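Local atomic coordinates of response regulator (Helicobacter pylori, PDB entry 2PLN), a protein that probably acts as an orphan response regulator that binds DNA to control transcription, and is represented here by its N-terminal receiver domain. Residues L57-N62 with K81-S86; E49-G54 with L74-R79; E99-A104 with D110-K115. One frame throughout, in Å; residues are numbered along the deposited sequence.

The three contacts show how chemistry follows place in a receiver domain. Contacts 1 and 2 join the same two helices, 51-60 and 73-83: contact 2 does so near their beginnings, with a leucine against an aromatic ring, whereas contact 1, at their far ends, is more exposed and depends on charge and a histidine. Packing between Met-58 and Phe-76 connects the two. Contact 3 is the most buried, a helix laid against an outermost strand around one tyrosine, with charged partners on a second subunit. Leu-74 bridges from contact 2 to helix 98-106 of contact 3, and a Lys-81 to Asp-110 salt bridge ties contact 1 to contact 3.

Contact 1 (L57-N62 with K81-S86); sequences LMDIRN and KEKHSS
Met-58 and Asp-59 meet Lys-83 and His-84 where two neighbouring helices of the CheY-like receiver fold, 51-60 and 73-83, reach their C-terminal ends. Met-58, present as selenomethionine, comes first along the chain. Its CB lies 3.9 Å from His-84 CE1, while the rest of its side chain bends at chi3 and runs inward to Phe-76, Ile-80 and Leu-22. The selenium passes the His-84 ring obliquely, 5.5 Å from SE to the ring centroid, a loose sulfur-aromatic type of approach. The carbonyl of Met-58 is also near the imidazole, but Met-58 O and His-84 NE2, 3.3 Å apart, make too poor an angle for a hydrogen bond.

Asp-59 follows on the solvent side and brings the charge. Its carboxylate stands across the end of Lys-83, whose extended chain carries NZ to 3.1 Å from Asp-59 OD2 in a salt bridge; a weak second bond runs from Lys-83 NZ to OD1. The ammonium comes from above the carboxylate plane, about 39° out of it. Lys-83 can reach this far because CG stands anti to the backbone N (chi1 -166°) and the later torsions stay extended. The same carboxylate borders the histidine, with its plane inclined to the ring: Asp-59 OD1 sits at the imidazole edge, near the ring plane and 3.0 Å from His-84 CE1.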
ATOM      1  N   LEU A  57      -5.648  20.669  12.593  1.00 14.86           N
ATOM      2  CA  LEU A  57      -6.527  19.650  13.223  1.00 15.44           C
ATOM      3  C   LEU A  57      -5.753  18.515  13.890  1.00 15.70           C
ATOM      4  O   LEU A  57      -6.129  18.061  14.967  1.00 15.76           O
ATOM      5  CB  LEU A  57      -7.492  19.086  12.205  1.00 15.44           C
ATOM      6  CG  LEU A  57      -8.606  20.059  11.772  1.00 15.30           C
ATOM      7  CD1 LEU A  57      -9.503  19.398  10.695  1.00 16.99           C
ATOM      8  CD2 LEU A  57      -9.459  20.497  12.982  1.00 16.34           C
HETATM    9  N   MSE A  58      -4.690  18.048  13.238  1.00 16.15           N
HETATM   10  CA  MSE A  58      -3.862  16.974  13.797  1.00 19.12           C
HETATM   11  C   MSE A  58      -3.223  17.314  15.142  1.00 16.94           C
HETATM   12  O   MSE A  58      -2.908  16.428  15.923  1.00 16.55           O
HETATM   13  CB  MSE A  58      -2.846  16.481  12.762  1.00 18.81           C
HETATM   14  CG  MSE A  58      -3.533  15.629  11.732  1.00 22.73           C
HETATM   15 SE   MSE A  58      -2.323  15.045  10.404  1.00 32.36          SE
HETATM   16  CE  MSE A  58      -2.478  16.485   9.304  1.00 33.01           C
ATOM     17  N   ASP A  59      -3.073  18.609  15.413  1.00 15.84           N
ATOM     18  CA  ASP A  59      -2.496  19.065  16.659  1.00 16.91           C
ATOM     19  C   ASP A  59      -3.517  19.134  17.766  1.00 16.80           C
ATOM     20  O   ASP A  59      -3.162  19.116  18.915  1.00 18.22           O
ATOM     21  CB  ASP A  59      -1.855  20.436  16.466  1.00 17.42           C
ATOM     22  CG  ASP A  59      -0.499  20.342  15.799  1.00 19.68           C
ATOM     23  OD1 ASP A  59       0.129  19.258  15.834  1.00 22.64           O
ATOM     24  OD2 ASP A  59       0.006  21.297  15.203  1.00 22.84           O
ATOM     25  N   ILE A  60      -4.782  19.268  17.411  1.00 16.57           N
ATOM     26  CA  ILE A  60      -5.815  19.425  18.428  1.00 16.40           C
ATOM     27  C   ILE A  60      -6.745  18.218  18.600  1.00 16.58           C
ATOM     28  O   ILE A  60      -7.521  18.169  19.562  1.00 16.42           O
ATOM     29  CB  ILE A  60      -6.619  20.727  18.221  1.00 16.68           C
ATOM     30  CG1 ILE A  60      -7.354  20.749  16.881  1.00 16.89           C
ATOM     31  CG2 ILE A  60      -5.702  21.961  18.343  1.00 16.67           C
ATOM     32  CD1 ILE A  60      -8.651  21.558  16.884  1.00 16.67           C
ATOM     33  N   ARG A  61      -6.720  17.295  17.647  1.00 16.33           N
ATOM     34  CA  ARG A  61      -7.515  16.068  17.712  1.00 17.02           C
ATOM     35  C   ARG A  61      -6.585  14.901  17.448  1.00 17.93           C
ATOM     36  O   ARG A  61      -5.576  15.045  16.754  1.00 17.68           O
ATOM     37  CB  ARG A  61      -8.572  16.045  16.606  1.00 17.29           C
ATOM     38  CG  ARG A  61      -9.514  17.220  16.640  1.00 17.86           C
ATOM     39  CD  ARG A  61     -10.615  17.142  15.640  1.00 16.97           C
ATOM     40  NE  ARG A  61     -11.347  18.395  15.626  1.00 16.95           N
ATOM     41  CZ  ARG A  61     -12.113  18.793  14.637  1.00 18.92           C
ATOM     42  NH1 ARG A  61     -12.233  18.032  13.549  1.00 20.17           N
ATOM     43  NH2 ARG A  61     -12.744  19.964  14.719  1.00 18.58           N
ATOM     44  N   ASN A  62      -6.950  13.729  17.933  1.00 18.34           N
ATOM     45  CA  ASN A  62      -6.100  12.579  17.721  1.00 18.35           C
ATOM     46  C   ASN A  62      -6.641  11.728  16.573  1.00 17.47           C
ATOM     47  O   ASN A  62      -7.697  11.085  16.711  1.00 17.52           O
ATOM     48  CB  ASN A  62      -6.002  11.771  19.011  1.00 20.24           C
ATOM     49  CG  ASN A  62      -5.183  12.492  20.092  1.00 24.04           C
ATOM     50  OD1 ASN A  62      -4.162  13.155  19.799  1.00 26.36           O
ATOM     51  ND2 ASN A  62      -5.623  12.366  21.339  1.00 26.10           N
ATOM     52  N   LYS A  81       5.177  13.102   9.702  1.00 19.53           N
ATOM     53  CA  LYS A  81       5.995  11.938  10.083  1.00 20.43           C
ATOM     54  C   LYS A  81       6.975  12.293  11.200  1.00 21.80           C
ATOM     55  O   LYS A  81       7.350  11.428  12.010  1.00 21.82           O
ATOM     56  CB  LYS A  81       6.768  11.376   8.883  1.00 21.58           C
ATOM     57  CG  LYS A  81       5.931  10.588   7.838  1.00 20.78           C
ATOM     58  CD  LYS A  81       4.842   9.728   8.454  1.00 25.16           C
ATOM     59  CE  LYS A  81       5.274   8.351   8.948  1.00 26.43           C
ATOM     60  NZ  LYS A  81       4.125   7.342   8.757  1.00 28.61           N
ATOM     61  N   GLU A  82       7.405  13.551  11.228  1.00 22.40           N
ATOM     62  CA  GLU A  82       8.305  13.973  12.288  1.00 25.44           C
ATOM     63  C   GLU A  82       7.547  14.319  13.567  1.00 23.91           C
ATOM     64  O   GLU A  82       7.933  13.886  14.661  1.00 24.17           O
ATOM     65  CB  GLU A  82       9.316  15.057  11.845  1.00 24.74           C
ATOM     66  CG  GLU A  82       8.784  16.427  11.456  1.00 28.35           C
ATOM     67  CD  GLU A  82       9.820  17.571  11.563  1.00 27.18           C
ATOM     68  OE1 GLU A  82      10.843  17.409  12.292  1.00 33.55           O
ATOM     69  OE2 GLU A  82       9.599  18.655  10.928  1.00 31.30           O
ATOM     70  N   LYS A  83       6.438  15.033  13.426  1.00 23.54           N
ATOM     71  CA  LYS A  83       5.663  15.474  14.588  1.00 23.28           C
ATOM     72  C   LYS A  83       4.720  14.426  15.197  1.00 23.14           C
ATOM     73  O   LYS A  83       4.557  14.364  16.435  1.00 23.60           O
ATOM     74  CB  LYS A  83       4.871  16.733  14.246  1.00 22.95           C
ATOM     75  CG  LYS A  83       4.321  17.452  15.476  1.00 22.88           C
ATOM     76  CD  LYS A  83       3.725  18.791  15.116  1.00 22.13           C
ATOM     77  CE  LYS A  83       3.461  19.591  16.408  1.00 19.59           C
ATOM     78  NZ  LYS A  83       2.957  20.913  16.042  1.00 19.80           N
ATOM     79  N   HIS A  84       4.103  13.626  14.331  1.00 22.20           N
ATOM     80  CA  HIS A  84       3.040  12.690  14.675  1.00 22.43           C
ATOM     81  C   HIS A  84       3.409  11.306  14.122  1.00 22.76           C
ATOM     82  O   HIS A  84       2.733  10.771  13.241  1.00 21.76           O
ATOM     83  CB  HIS A  84       1.721  13.158  14.039  1.00 22.59           C
ATOM     84  CG  HIS A  84       1.199  14.448  14.583  1.00 23.47           C
ATOM     85  ND1 HIS A  84       1.066  15.582  13.808  1.00 26.01           N
ATOM     86  CD2 HIS A  84       0.737  14.774  15.811  1.00 22.60           C
ATOM     87  CE1 HIS A  84       0.568  16.558  14.547  1.00 25.20           C
ATOM     88  NE2 HIS A  84       0.362  16.092  15.767  1.00 25.60           N
ATOM     89  N   SER A  85       4.484  10.711  14.653  1.00 23.73           N
ATOM     90  CA  SER A  85       5.117   9.568  13.983  1.00 24.50           C
ATOM     91  C   SER A  85       4.244   8.320  13.811  1.00 24.70           C
ATOM     92  O   SER A  85       4.373   7.610  12.805  1.00 24.84           O
ATOM     93  CB  SER A  85       6.453   9.214  14.633  1.00 26.00           C
ATOM     94  OG  SER A  85       6.508   9.706  15.966  1.00 28.40           O
ATOM     95  N   SER A  86       3.350   8.062  14.771  1.00 23.46           N
ATOM     96  CA  SER A  86       2.494   6.886  14.695  1.00 23.01           C
ATOM     97  C   SER A  86       1.262   7.052  13.794  1.00 21.47           C
ATOM     98  O   SER A  86       0.523   6.091  13.570  1.00 21.67           O
ATOM     99  CB  SER A  86       2.037   6.486  16.102  1.00 23.69           C
ATOM    100  OG  SER A  86       1.299   7.553  16.657  1.00 25.15           O
TER

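Contact 2 (E49-G54 with L74-R79); sequences ESLEDG and LSFVSR
The bond of 2.9 Å from Asp-53 N to Ser-50 OG, nearly straight at 167°, makes Ser-50 the N-cap of helix 51-60, at whose first turn Leu-51 reaches across to Phe-76 and Arg-79. No hydrogen bond spans the two segments; the two methyls of Leu-51 against the Phe-76 ring carry the contact. With Leu-51 CG anti to the backbone N (chi1 -174°), both methyls are presented to the second helix. CD2 touches Phe-76 CD2 at 3.7 Å, and CD1 lies 3.9 Å from Phe-76 CB, beside the start of the ring. The two side chains run past one another in opposite directions.

Leu-51 CD2 has a second neighbour in Arg-79, meeting the guanidinium at its edge, 3.9 Å from NH2. One face of that guanidinium lies over Phe-76 CA, and the charge is answered by a salt bridge from NE to Glu-55 on the opposing helix. Helices 51-60 and 73-83 are thereby joined near their N-terminal ends, while on other sides of helix 73-83 Val-77 turns to strand 88-93 and Leu-74 packs on helix 98-106.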
ATOM      1  N   GLU A  49     -10.995  20.684   3.097  1.00 19.78           N
ATOM      2  CA  GLU A  49     -10.478  21.074   1.792  1.00 21.66           C
ATOM      3  C   GLU A  49      -9.135  21.798   1.895  1.00 21.81           C
ATOM      4  O   GLU A  49      -8.500  22.146   0.871  1.00 22.63           O
ATOM      5  CB  GLU A  49     -11.512  22.009   1.140  1.00 23.08           C
ATOM      6  CG  GLU A  49     -12.067  23.074   2.100  1.00 28.24           C
ATOM      7  CD  GLU A  49     -12.945  22.501   3.234  1.00 30.97           C
ATOM      8  OE1 GLU A  49     -13.933  21.795   2.949  1.00 37.71           O
ATOM      9  OE2 GLU A  49     -12.668  22.749   4.418  1.00 32.38           O
ATOM     10  N   SER A  50      -8.700  22.060   3.123  1.00 21.01           N
ATOM     11  CA  SER A  50      -7.503  22.854   3.346  1.00 20.73           C
ATOM     12  C   SER A  50      -6.398  22.054   4.021  1.00 20.45           C
ATOM     13  O   SER A  50      -6.585  21.471   5.094  1.00 19.74           O
ATOM     14  CB  SER A  50      -7.864  24.111   4.156  1.00 21.02           C
ATOM     15  OG  SER A  50      -6.733  24.632   4.849  1.00 21.13           O
ATOM     16  N   LEU A  51      -5.234  22.018   3.388  1.00 19.99           N
ATOM     17  CA  LEU A  51      -4.095  21.339   4.002  1.00 20.47           C
ATOM     18  C   LEU A  51      -3.626  22.035   5.296  1.00 20.29           C
ATOM     19  O   LEU A  51      -3.273  21.351   6.252  1.00 19.65           O
ATOM     20  CB  LEU A  51      -2.946  21.167   3.005  1.00 20.42           C
ATOM     21  CG  LEU A  51      -1.761  20.350   3.508  1.00 22.18           C
ATOM     22  CD1 LEU A  51      -1.126  19.527   2.366  1.00 23.60           C
ATOM     23  CD2 LEU A  51      -0.762  21.276   4.175  1.00 23.55           C
ATOM     24  N   GLU A  52      -3.643  23.374   5.332  1.00 20.22           N
ATOM     25  CA  GLU A  52      -3.272  24.109   6.564  1.00 20.65           C
ATOM     26  C   GLU A  52      -4.258  23.819   7.725  1.00 19.65           C
ATOM     27  O   GLU A  52      -3.861  23.620   8.878  1.00 18.77           O
ATOM     28  CB  GLU A  52      -3.077  25.615   6.283  1.00 22.42           C
ATOM     29  CG  GLU A  52      -4.353  26.415   6.117  1.00 27.94           C
ATOM     30  CD  GLU A  52      -4.202  27.572   5.116  1.00 30.04           C
ATOM     31  OE1 GLU A  52      -3.507  28.577   5.445  1.00 35.73           O
ATOM     32  OE2 GLU A  52      -4.783  27.462   3.992  1.00 38.84           O
ATOM     33  N   ASP A  53      -5.538  23.754   7.391  1.00 18.37           N
ATOM     34  CA  ASP A  53      -6.563  23.323   8.327  1.00 19.03           C
ATOM     35  C   ASP A  53      -6.310  21.904   8.859  1.00 18.36           C
ATOM     36  O   ASP A  53      -6.328  21.659  10.081  1.00 18.25           O
ATOM     37  CB  ASP A  53      -7.929  23.380   7.642  1.00 19.25           C
ATOM     38  CG  ASP A  53      -9.077  23.102   8.595  1.00 23.99           C
ATOM     39  OD1 ASP A  53     -10.035  22.416   8.174  1.00 25.49           O
ATOM     40  OD2 ASP A  53      -9.115  23.520   9.777  1.00 28.18           O
ATOM     41  N   GLY A  54      -6.085  20.970   7.933  1.00 17.15           N
ATOM     42  CA  GLY A  54      -5.765  19.586   8.296  1.00 15.84           C
ATOM     43  C   GLY A  54      -4.560  19.452   9.204  1.00 14.71           C
ATOM     44  O   GLY A  54      -4.603  18.736  10.206  1.00 13.94           O
ATOM     45  N   LEU A  74       3.872  16.487  -0.278  1.00 22.11           N
ATOM     46  CA  LEU A  74       5.118  15.828   0.128  1.00 21.81           C
ATOM     47  C   LEU A  74       5.820  16.483   1.323  1.00 20.59           C
ATOM     48  O   LEU A  74       6.301  15.785   2.216  1.00 20.47           O
ATOM     49  CB  LEU A  74       6.068  15.747  -1.064  1.00 23.03           C
ATOM     50  CG  LEU A  74       5.747  14.779  -2.221  1.00 25.61           C
ATOM     51  CD1 LEU A  74       6.160  13.390  -1.870  1.00 27.66           C
ATOM     52  CD2 LEU A  74       4.283  14.782  -2.711  1.00 29.22           C
ATOM     53  N   SER A  75       5.895  17.815   1.350  1.00 19.54           N
ATOM     54  CA  SER A  75       6.499  18.480   2.523  1.00 18.82           C
ATOM     55  C   SER A  75       5.661  18.206   3.759  1.00 18.19           C
ATOM     56  O   SER A  75       6.177  17.986   4.843  1.00 17.87           O
ATOM     57  CB  SER A  75       6.686  19.982   2.306  1.00 19.17           C
ATOM     58  OG  SER A  75       5.440  20.597   2.039  1.00 21.64           O
ATOM     59  N   PHE A  76       4.342  18.213   3.577  1.00 18.07           N
ATOM     60  CA  PHE A  76       3.407  17.891   4.658  1.00 17.32           C
ATOM     61  C   PHE A  76       3.666  16.487   5.213  1.00 17.11           C
ATOM     62  O   PHE A  76       3.615  16.267   6.432  1.00 16.89           O
ATOM     63  CB  PHE A  76       2.000  18.044   4.100  1.00 17.18           C
ATOM     64  CG  PHE A  76       0.912  17.470   4.954  1.00 17.01           C
ATOM     65  CD1 PHE A  76       0.401  16.190   4.697  1.00 16.88           C
ATOM     66  CD2 PHE A  76       0.351  18.227   5.984  1.00 17.26           C
ATOM     67  CE1 PHE A  76      -0.627  15.674   5.444  1.00 16.43           C
ATOM     68  CE2 PHE A  76      -0.684  17.716   6.738  1.00 18.52           C
ATOM     69  CZ  PHE A  76      -1.176  16.430   6.473  1.00 17.25           C
ATOM     70  N   VAL A  77       3.948  15.533   4.312  1.00 16.93           N
ATOM     71  CA  VAL A  77       4.182  14.144   4.731  1.00 16.50           C
ATOM     72  C   VAL A  77       5.348  14.131   5.730  1.00 16.86           C
ATOM     73  O   VAL A  77       5.246  13.567   6.812  1.00 16.44           O
ATOM     74  CB  VAL A  77       4.428  13.208   3.532  1.00 16.03           C
ATOM     75  CG1 VAL A  77       4.967  11.869   3.969  1.00 16.89           C
ATOM     76  CG2 VAL A  77       3.116  13.012   2.732  1.00 14.91           C
ATOM     77  N   SER A  78       6.454  14.749   5.336  1.00 16.76           N
ATOM     78  CA  SER A  78       7.617  14.809   6.202  1.00 18.71           C
ATOM     79  C   SER A  78       7.334  15.531   7.540  1.00 18.02           C
ATOM     80  O   SER A  78       7.776  15.077   8.574  1.00 17.22           O
ATOM     81  CB  SER A  78       8.786  15.473   5.468  1.00 19.53           C
ATOM     82  OG  SER A  78       9.927  15.404   6.291  1.00 25.40           O
ATOM     83  N   ARG A  79       6.601  16.645   7.507  1.00 18.31           N
ATOM     84  CA  ARG A  79       6.285  17.373   8.762  1.00 18.55           C
ATOM     85  C   ARG A  79       5.498  16.517   9.740  1.00 18.56           C
ATOM     86  O   ARG A  79       5.798  16.490  10.953  1.00 18.75           O
ATOM     87  CB  ARG A  79       5.506  18.655   8.506  1.00 18.17           C
ATOM     88  CG  ARG A  79       6.294  19.777   7.921  1.00 17.23           C
ATOM     89  CD  ARG A  79       5.591  21.107   8.044  1.00 18.49           C
ATOM     90  NE  ARG A  79       4.270  21.146   7.408  1.00 16.63           N
ATOM     91  CZ  ARG A  79       4.075  21.281   6.094  1.00 17.94           C
ATOM     92  NH1 ARG A  79       5.108  21.376   5.248  1.00 18.91           N
ATOM     93  NH2 ARG A  79       2.850  21.307   5.616  1.00 15.80           N
TER

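Contact 3 (E99-A104 with D110-K115); sequences EEEVHA and DDYIAK
Tyr-112 is bound to Glu-100 by the shortest polar contact between the two segments, 2.7 Å from Tyr-112 OH to Glu-100 OE1. The hydroxyl donates, and the oxygen receives it on its anti lone pair, away from OE2. The carboxylate reaches the edge of the ring, near its plane, with its own plane steeply inclined to it. Both atoms have further partners: Tyr-112 OH is also hydrogen-bonded to Thr-97 N, and Glu-100 OE1 to Ser-93 OG. This network fixes the far end of the phenol within the beta-alpha-beta unit of strand 88-93, helix 98-106 and strand 111-114.

Apolar and CH-pi contacts hold the ring itself. The helix backbone lies over one face: Glu-101 CA stands 3.7 Å from the Tyr-112 ring centroid, only 4° off the normal. Glu-101 CG continues alongside, 3.5 Å from Tyr-112 CD1, while Ala-104 CB meets Tyr-112 CD2 at 3.9 Å. The ring reaches the helix because Tyr-112 CG stands opposite the backbone N (chi1 -177°). Tyr-112 occupies the place of the aromatic switch residue of many receiver domains, and its inward ring resembles the activated state; whether it switches here is not established.

Ionic interactions surround this core. Glu-101 forms salt bridges to Arg-118 and Arg-126 of the second subunit, and Asp-111 OD1 to Arg-126 of that subunit, a pattern reminiscent of OmpR/PhoB-type dimers; Asp-111 OD2 is held by Arg-126 and Arg-130 of its own chain. Helix 98-106 runs nearly antiparallel to strand 111-114, with the axes of the short segments 8.5 Å apart; that outermost strand pairs with strand 88-93, and the second subunit packs against Glu-101, Val-102 and Ala-114.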
ATOM      1  N   GLU A  99       8.133   9.471 -10.319  1.00 22.39           N
ATOM      2  CA  GLU A  99       8.972  10.334  -9.497  1.00 22.54           C
ATOM      3  C   GLU A  99       8.331  10.718  -8.162  1.00 21.04           C
ATOM      4  O   GLU A  99       8.978  10.644  -7.113  1.00 21.02           O
ATOM      5  CB  GLU A  99       9.315  11.601 -10.277  1.00 24.80           C
ATOM      6  CG  GLU A  99      10.347  12.488  -9.606  1.00 30.38           C
ATOM      7  CD  GLU A  99      10.006  13.956  -9.764  1.00 34.14           C
ATOM      8  OE1 GLU A  99      10.777  14.656 -10.456  1.00 40.92           O
ATOM      9  OE2 GLU A  99       8.956  14.402  -9.223  1.00 40.57           O
ATOM     10  N   GLU A 100       7.067  11.137  -8.203  1.00 19.59           N
ATOM     11  CA  GLU A 100       6.377  11.546  -6.996  1.00 18.45           C
ATOM     12  C   GLU A 100       6.049  10.352  -6.079  1.00 17.27           C
ATOM     13  O   GLU A 100       6.076  10.487  -4.862  1.00 17.83           O
ATOM     14  CB  GLU A 100       5.122  12.341  -7.318  1.00 18.95           C
ATOM     15  CG  GLU A 100       4.460  12.913  -6.066  1.00 21.24           C
ATOM     16  CD  GLU A 100       3.134  13.585  -6.351  1.00 24.05           C
ATOM     17  OE1 GLU A 100       2.211  12.927  -6.885  1.00 22.60           O
ATOM     18  OE2 GLU A 100       3.036  14.776  -6.015  1.00 25.21           O
ATOM     19  N   GLU A 101       5.716   9.206  -6.663  1.00 16.18           N
ATOM     20  CA  GLU A 101       5.550   7.960  -5.873  1.00 16.28           C
ATOM     21  C   GLU A 101       6.811   7.606  -5.084  1.00 16.20           C
ATOM     22  O   GLU A 101       6.765   7.348  -3.856  1.00 15.57           O
ATOM     23  CB  GLU A 101       5.120   6.817  -6.779  1.00 16.95           C
ATOM     24  CG  GLU A 101       4.856   5.516  -6.029  1.00 17.14           C
ATOM     25  CD  GLU A 101       3.977   4.561  -6.783  1.00 18.91           C
ATOM     26  OE1 GLU A 101       3.741   4.758  -7.981  1.00 21.42           O
ATOM     27  OE2 GLU A 101       3.514   3.593  -6.173  1.00 18.40           O
ATOM     28  N   VAL A 102       7.954   7.599  -5.775  1.00 15.63           N
ATOM     29  CA  VAL A 102       9.222   7.319  -5.100  1.00 16.55           C
ATOM     30  C   VAL A 102       9.462   8.303  -3.949  1.00 16.88           C
ATOM     31  O   VAL A 102       9.813   7.894  -2.840  1.00 17.64           O
ATOM     32  CB  VAL A 102      10.419   7.334  -6.102  1.00 15.57           C
ATOM     33  CG1 VAL A 102      11.768   7.277  -5.367  1.00 16.79           C
ATOM     34  CG2 VAL A 102      10.280   6.194  -7.086  1.00 16.48           C
ATOM     35  N   HIS A 103       9.274   9.594  -4.218  1.00 17.56           N
ATOM     36  CA  HIS A 103       9.478  10.629  -3.209  1.00 18.04           C
ATOM     37  C   HIS A 103       8.554  10.421  -2.009  1.00 17.00           C
ATOM     38  O   HIS A 103       8.999  10.523  -0.877  1.00 16.82           O
ATOM     39  CB  HIS A 103       9.244  12.029  -3.774  1.00 20.03           C
ATOM     40  CG  HIS A 103      10.411  12.575  -4.539  1.00 26.11           C
ATOM     41  ND1 HIS A 103      10.269  13.514  -5.541  1.00 30.91           N
ATOM     42  CD2 HIS A 103      11.740  12.323  -4.444  1.00 30.03           C
ATOM     43  CE1 HIS A 103      11.461  13.811  -6.034  1.00 32.80           C
ATOM     44  NE2 HIS A 103      12.372  13.111  -5.380  1.00 33.17           N
ATOM     45  N   ALA A 104       7.281  10.125  -2.262  1.00 15.42           N
ATOM     46  CA  ALA A 104       6.307   9.978  -1.185  1.00 15.63           C
ATOM     47  C   ALA A 104       6.743   8.862  -0.266  1.00 15.28           C
ATOM     48  O   ALA A 104       6.753   9.021   0.934  1.00 16.10           O
ATOM     49  CB  ALA A 104       4.899   9.704  -1.747  1.00 15.18           C
ATOM     50  N   ASP A 110       2.929   5.941   3.946  1.00 12.41           N
ATOM     51  CA  ASP A 110       2.590   4.539   4.077  1.00 13.29           C
ATOM     52  C   ASP A 110       1.950   4.012   2.803  1.00 13.06           C
ATOM     53  O   ASP A 110       1.920   2.793   2.574  1.00 13.00           O
ATOM     54  CB  ASP A 110       1.665   4.361   5.280  1.00 13.70           C
ATOM     55  CG  ASP A 110       2.357   4.690   6.568  1.00 16.26           C
ATOM     56  OD1 ASP A 110       3.244   3.895   6.953  1.00 19.65           O
ATOM     57  OD2 ASP A 110       2.123   5.720   7.222  1.00 14.27           O
ATOM     58  N   ASP A 111       1.429   4.919   1.972  1.00 11.65           N
ATOM     59  CA  ASP A 111       0.927   4.489   0.700  1.00 11.34           C
ATOM     60  C   ASP A 111       0.880   5.657  -0.264  1.00 11.59           C
ATOM     61  O   ASP A 111       0.955   6.837   0.137  1.00 11.67           O
ATOM     62  CB  ASP A 111      -0.474   3.873   0.885  1.00 11.61           C
ATOM     63  CG  ASP A 111      -0.760   2.725  -0.089  1.00 12.17           C
ATOM     64  OD1 ASP A 111      -0.169   2.691  -1.211  1.00 12.59           O
ATOM     65  OD2 ASP A 111      -1.590   1.834   0.195  1.00 11.22           O
ATOM     66  N   TYR A 112       0.770   5.317  -1.539  1.00 11.94           N
ATOM     67  CA  TYR A 112       0.615   6.278  -2.620  1.00 13.41           C
ATOM     68  C   TYR A 112      -0.474   5.734  -3.545  1.00 14.00           C
ATOM     69  O   TYR A 112      -0.370   4.605  -4.061  1.00 13.99           O
ATOM     70  CB  TYR A 112       1.943   6.439  -3.360  1.00 13.32           C
ATOM     71  CG  TYR A 112       1.922   7.478  -4.465  1.00 15.21           C
ATOM     72  CD1 TYR A 112       1.794   7.093  -5.791  1.00 15.06           C
ATOM     73  CD2 TYR A 112       2.041   8.859  -4.186  1.00 14.83           C
ATOM     74  CE1 TYR A 112       1.790   8.061  -6.836  1.00 16.16           C
ATOM     75  CE2 TYR A 112       2.042   9.818  -5.230  1.00 14.50           C
ATOM     76  CZ  TYR A 112       1.907   9.409  -6.536  1.00 15.97           C
ATOM     77  OH  TYR A 112       1.883  10.371  -7.577  1.00 17.89           O
ATOM     78  N   ILE A 113      -1.530   6.521  -3.748  1.00 13.89           N
ATOM     79  CA  ILE A 113      -2.734   5.978  -4.362  1.00 15.89           C
ATOM     80  C   ILE A 113      -3.087   6.908  -5.519  1.00 17.10           C
ATOM     81  O   ILE A 113      -3.206   8.107  -5.329  1.00 17.31           O
ATOM     82  CB  ILE A 113      -3.889   5.916  -3.320  1.00 16.33           C
ATOM     83  CG1 ILE A 113      -3.503   5.030  -2.121  1.00 16.74           C
ATOM     84  CG2 ILE A 113      -5.243   5.468  -3.963  1.00 16.89           C
ATOM     85  CD1 ILE A 113      -4.331   5.310  -0.912  1.00 18.51           C
ATOM     86  N   ALA A 114      -3.205   6.370  -6.729  1.00 18.92           N
ATOM     87  CA  ALA A 114      -3.624   7.197  -7.860  1.00 20.00           C
ATOM     88  C   ALA A 114      -5.114   7.494  -7.770  1.00 21.36           C
ATOM     89  O   ALA A 114      -5.909   6.631  -7.382  1.00 21.58           O
ATOM     90  CB  ALA A 114      -3.328   6.497  -9.180  1.00 20.05           C
ATOM     91  N   LYS A 115      -5.465   8.734  -8.099  1.00 22.22           N
ATOM     92  CA  LYS A 115      -6.850   9.120  -8.329  1.00 24.99           C
ATOM     93  C   LYS A 115      -7.073   9.165  -9.840  1.00 26.30           C
ATOM     94  O   LYS A 115      -6.150   9.532 -10.591  1.00 26.76           O
ATOM     95  CB  LYS A 115      -7.115  10.504  -7.759  1.00 24.83           C
ATOM     96  CG  LYS A 115      -7.071  10.530  -6.253  1.00 25.83           C
ATOM     97  CD  LYS A 115      -7.190  11.950  -5.743  1.00 26.80           C
ATOM     98  CE  LYS A 115      -8.623  12.353  -5.604  1.00 27.85           C
ATOM     99  NZ  LYS A 115      -8.665  13.812  -5.269  1.00 30.94           N
TER